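Local coordinates for microcompartments protein (Halothece sp. PCC 7418, PDB 5VGU), which probably builds part of the protein shell of the beta-carboxysome, as a CcmK4 subunit that assembles into hexamers, at residues L9-A23 with T56-A68. Sequence-based numbering, arbitrary orientation.
Sequences LETKGFPGVLAAADA and TAMDAGIHAVDKA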
# COMPACT_ATOMS: atom_id res chain seq x y z
N LEU A 9 -18.01 -8.64 -3.90
CA LEU A 9 -17.30 -9.34 -4.95
C LEU A 9 -15.95 -8.68 -5.14
O LEU A 9 -15.85 -7.45 -5.16
CB LEU A 9 -18.14 -9.32 -6.24
CG LEU A 9 -17.56 -9.97 -7.50
CD1 LEU A 9 -18.70 -10.48 -8.36
CD2 LEU A 9 -16.72 -8.97 -8.28
N GLU A 10 -14.91 -9.49 -5.33
CA GLU A 10 -13.55 -9.00 -5.42
C GLU A 10 -12.87 -9.61 -6.64
O GLU A 10 -12.92 -10.84 -6.83
CB GLU A 10 -12.79 -9.32 -4.12
CG GLU A 10 -11.39 -8.78 -3.99
CD GLU A 10 -10.83 -8.98 -2.58
OE1 GLU A 10 -11.53 -8.61 -1.61
OE2 GLU A 10 -9.70 -9.50 -2.46
N THR A 11 -12.24 -8.77 -7.46
CA THR A 11 -11.56 -9.20 -8.68
C THR A 11 -10.07 -8.88 -8.62
O THR A 11 -9.63 -7.99 -7.90
CB THR A 11 -12.14 -8.54 -9.94
OG1 THR A 11 -11.93 -7.11 -9.89
CG2 THR A 11 -13.64 -8.80 -10.08
N LYS A 12 -9.31 -9.59 -9.44
CA LYS A 12 -7.97 -9.17 -9.79
C LYS A 12 -8.09 -8.17 -10.93
O LYS A 12 -8.58 -8.51 -12.01
CB LYS A 12 -7.12 -10.38 -10.20
CG LYS A 12 -5.63 -10.07 -10.39
CD LYS A 12 -4.94 -9.80 -9.06
CE LYS A 12 -3.44 -9.96 -9.19
NZ LYS A 12 -2.79 -10.07 -7.84
N GLY A 13 -7.66 -6.94 -10.68
CA GLY A 13 -7.72 -5.87 -11.67
C GLY A 13 -8.99 -5.06 -11.56
O GLY A 13 -10.06 -5.55 -11.18
N PHE A 14 -8.88 -3.77 -11.91
CA PHE A 14 -9.99 -2.85 -11.81
C PHE A 14 -11.02 -3.09 -12.92
O PHE A 14 -12.23 -3.05 -12.65
CB PHE A 14 -9.48 -1.41 -11.83
CG PHE A 14 -10.57 -0.38 -11.78
CD1 PHE A 14 -11.16 -0.03 -10.58
CD2 PHE A 14 -11.06 0.17 -12.95
CE1 PHE A 14 -12.21 0.90 -10.55
CE2 PHE A 14 -12.09 1.10 -12.93
CZ PHE A 14 -12.66 1.46 -11.73
N PRO A 15 -10.59 -3.33 -14.17
CA PRO A 15 -11.59 -3.55 -15.24
C PRO A 15 -12.61 -4.63 -14.90
O PRO A 15 -13.81 -4.45 -15.17
CB PRO A 15 -10.70 -3.90 -16.46
CG PRO A 15 -9.41 -3.12 -16.20
CD PRO A 15 -9.21 -3.31 -14.70
N GLY A 16 -12.18 -5.72 -14.26
CA GLY A 16 -13.14 -6.75 -13.88
C GLY A 16 -14.19 -6.25 -12.91
O GLY A 16 -15.36 -6.64 -12.99
N VAL A 17 -13.79 -5.40 -11.96
CA VAL A 17 -14.75 -4.90 -10.96
C VAL A 17 -15.68 -3.88 -11.59
O VAL A 17 -16.86 -3.78 -11.21
CB VAL A 17 -13.96 -4.36 -9.73
CG1 VAL A 17 -13.88 -2.83 -9.70
CG2 VAL A 17 -14.54 -4.92 -8.46
N LEU A 18 -15.19 -3.12 -12.57
CA LEU A 18 -16.05 -2.21 -13.32
C LEU A 18 -17.12 -2.99 -14.08
O LEU A 18 -18.31 -2.66 -14.02
CB LEU A 18 -15.19 -1.37 -14.27
CG LEU A 18 -15.87 -0.49 -15.32
CD1 LEU A 18 -16.81 0.50 -14.66
CD2 LEU A 18 -14.85 0.28 -16.18
N ALA A 19 -16.71 -4.05 -14.77
CA ALA A 19 -17.66 -4.91 -15.48
C ALA A 19 -18.69 -5.52 -14.54
O ALA A 19 -19.89 -5.54 -14.84
CB ALA A 19 -16.91 -6.00 -16.23
N ALA A 20 -18.23 -6.06 -13.40
CA ALA A 20 -19.16 -6.69 -12.46
C ALA A 20 -20.14 -5.69 -11.87
O ALA A 20 -21.33 -5.98 -11.75
CB ALA A 20 -18.38 -7.40 -11.34
N ALA A 21 -19.65 -4.50 -11.48
CA ALA A 21 -20.52 -3.50 -10.87
C ALA A 21 -21.63 -3.08 -11.81
O ALA A 21 -22.79 -2.96 -11.41
CB ALA A 21 -19.70 -2.27 -10.46
N ASP A 22 -21.28 -2.85 -13.08
CA ASP A 22 -22.28 -2.42 -14.05
C ASP A 22 -23.33 -3.51 -14.27
O ASP A 22 -24.53 -3.22 -14.32
CB ASP A 22 -21.60 -2.04 -15.35
CG ASP A 22 -22.53 -1.33 -16.30
OD1 ASP A 22 -22.98 -0.20 -15.99
OD2 ASP A 22 -22.80 -1.93 -17.35
N ALA A 23 -22.91 -4.76 -14.38
CA ALA A 23 -23.88 -5.85 -14.55
C ALA A 23 -24.79 -5.97 -13.33
O ALA A 23 -26.00 -6.20 -13.47
CB ALA A 23 -23.15 -7.16 -14.82
N THR A 56 -29.64 -12.14 -7.58
CA THR A 56 -29.70 -11.97 -9.03
C THR A 56 -28.56 -11.09 -9.52
O THR A 56 -27.93 -11.38 -10.54
CB THR A 56 -31.05 -11.36 -9.41
OG1 THR A 56 -32.09 -12.25 -9.01
CG2 THR A 56 -31.13 -11.10 -10.90
N ALA A 57 -28.32 -9.97 -8.83
CA ALA A 57 -27.22 -9.09 -9.21
C ALA A 57 -25.87 -9.80 -9.12
O ALA A 57 -25.01 -9.64 -10.00
CB ALA A 57 -27.22 -7.83 -8.34
N MET A 58 -25.66 -10.57 -8.05
CA MET A 58 -24.38 -11.24 -7.88
C MET A 58 -24.10 -12.22 -9.02
O MET A 58 -22.98 -12.30 -9.52
CB MET A 58 -24.34 -11.96 -6.52
CG MET A 58 -23.03 -12.66 -6.20
SD MET A 58 -21.63 -11.51 -6.04
CE MET A 58 -22.30 -10.31 -4.88
N ASP A 59 -25.11 -12.99 -9.42
CA ASP A 59 -24.91 -13.91 -10.54
C ASP A 59 -24.50 -13.16 -11.80
O ASP A 59 -23.59 -13.59 -12.52
CB ASP A 59 -26.18 -14.74 -10.81
CG ASP A 59 -26.42 -15.79 -9.75
OD1 ASP A 59 -25.47 -16.16 -9.03
OD2 ASP A 59 -27.57 -16.28 -9.68
N ALA A 60 -25.16 -12.05 -12.09
CA ALA A 60 -24.81 -11.26 -13.26
C ALA A 60 -23.40 -10.69 -13.13
O ALA A 60 -22.64 -10.65 -14.12
CB ALA A 60 -25.82 -10.13 -13.45
N GLY A 61 -23.03 -10.24 -11.93
CA GLY A 61 -21.69 -9.71 -11.73
C GLY A 61 -20.61 -10.76 -11.91
O GLY A 61 -19.56 -10.50 -12.52
N ILE A 62 -20.84 -11.96 -11.39
CA ILE A 62 -19.89 -13.06 -11.55
C ILE A 62 -19.67 -13.35 -13.03
O ILE A 62 -18.54 -13.51 -13.50
CB ILE A 62 -20.38 -14.30 -10.78
CG1 ILE A 62 -20.22 -14.08 -9.27
CG2 ILE A 62 -19.68 -15.58 -11.25
CD1 ILE A 62 -20.94 -15.09 -8.44
N HIS A 63 -20.76 -13.44 -13.79
CA HIS A 63 -20.63 -13.72 -15.21
C HIS A 63 -19.98 -12.57 -15.96
O HIS A 63 -19.26 -12.81 -16.93
CB HIS A 63 -22.00 -14.09 -15.77
CG HIS A 63 -22.43 -15.46 -15.36
ND1 HIS A 63 -22.96 -15.73 -14.12
CD2 HIS A 63 -22.35 -16.65 -16.00
CE1 HIS A 63 -23.21 -17.02 -14.02
NE2 HIS A 63 -22.85 -17.60 -15.15
N ALA A 64 -20.18 -11.32 -15.51
CA ALA A 64 -19.60 -10.19 -16.22
C ALA A 64 -18.08 -10.14 -16.06
O ALA A 64 -17.40 -9.56 -16.92
CB ALA A 64 -20.19 -8.87 -15.73
N VAL A 65 -17.53 -10.71 -14.98
CA VAL A 65 -16.09 -10.63 -14.81
C VAL A 65 -15.37 -11.27 -16.00
O VAL A 65 -14.32 -10.79 -16.44
CB VAL A 65 -15.65 -11.27 -13.48
CG1 VAL A 65 -14.14 -11.30 -13.41
CG2 VAL A 65 -16.21 -10.49 -12.28
N ASP A 66 -15.92 -12.37 -16.53
CA ASP A 66 -15.29 -13.05 -17.67
C ASP A 66 -15.32 -12.21 -18.95
O ASP A 66 -14.58 -12.52 -19.89
CB ASP A 66 -15.97 -14.39 -17.92
CG ASP A 66 -16.01 -15.25 -16.68
OD1 ASP A 66 -14.98 -15.33 -15.98
OD2 ASP A 66 -17.07 -15.85 -16.42
N LYS A 67 -16.17 -11.19 -19.02
CA LYS A 67 -16.17 -10.31 -20.18
C LYS A 67 -15.03 -9.31 -20.16
O LYS A 67 -14.80 -8.65 -21.19
CB LYS A 67 -17.52 -9.58 -20.27
CG LYS A 67 -18.74 -10.52 -20.23
CD LYS A 67 -18.65 -11.65 -21.26
CE LYS A 67 -19.90 -12.53 -21.25
NZ LYS A 67 -21.14 -11.77 -21.63
N ALA A 68 -14.31 -9.16 -19.05
CA ALA A 68 -13.15 -8.27 -19.00
C ALA A 68 -11.91 -9.10 -19.27
O ALA A 68 -11.58 -10.01 -18.49
CB ALA A 68 -13.04 -7.56 -17.65
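Two antiparallel helices lying on one face of the BMC-domain sheet, 14-23 and 56-65, meet here almost backbone to backbone, with strand 9-12 beneath them. Their axes come within 7.5 Å at 146°, a closeness that small residues allow: the CA atoms of Ala20 and Gly61 are 4.0 Å apart. The Ala20 methyl sits against the Gly61 carbonyl, CB to O 3.5 Å, while Ala23 CB meets Ala64 CB at 3.5 Å and also touches Ala60 O. Ala64 CB in turn rests on the carbonyl oxygen of Ala19, so each helix presses methyls on the other's backbone. At the far end Ala68, which closes the type I turn begun at Val65, lays its methyl over Gly16 CA.

Val65 bridges helix and strand. With CG1 anti to the backbone N (chi1 174°), its CG2 branch touches both Ala20 CB, 3.9 Å away, and Thr11 CG2, 3.8 Å away; the threonine and valine side chains run alongside each other, pointing opposite ways, and meet methyl to methyl. Thr11 splits its roles: OG1 donates to Gly13 O at 2.8 Å, almost in line with that carbonyl, which turns the methyl to Val65. A serine here would keep the hydroxyl but would probably cost Val65 CG2 its closest strand contact, leaving the more distant Leu9 CD2, and open a small gap. Two residues back, Leu9 CD1 reaches across Met58 SD and Ile62 CG1; Met24 of helix 14-27 adds to the packing on Leu9 and Met58.

On the strand's other side, Glu10 OE1 accepts from Phe14 N of a neighbouring subunit. Helices packed on one face of a four-stranded antiparallel sheet are characteristic of the BMC-domain fold of hexameric shell proteins.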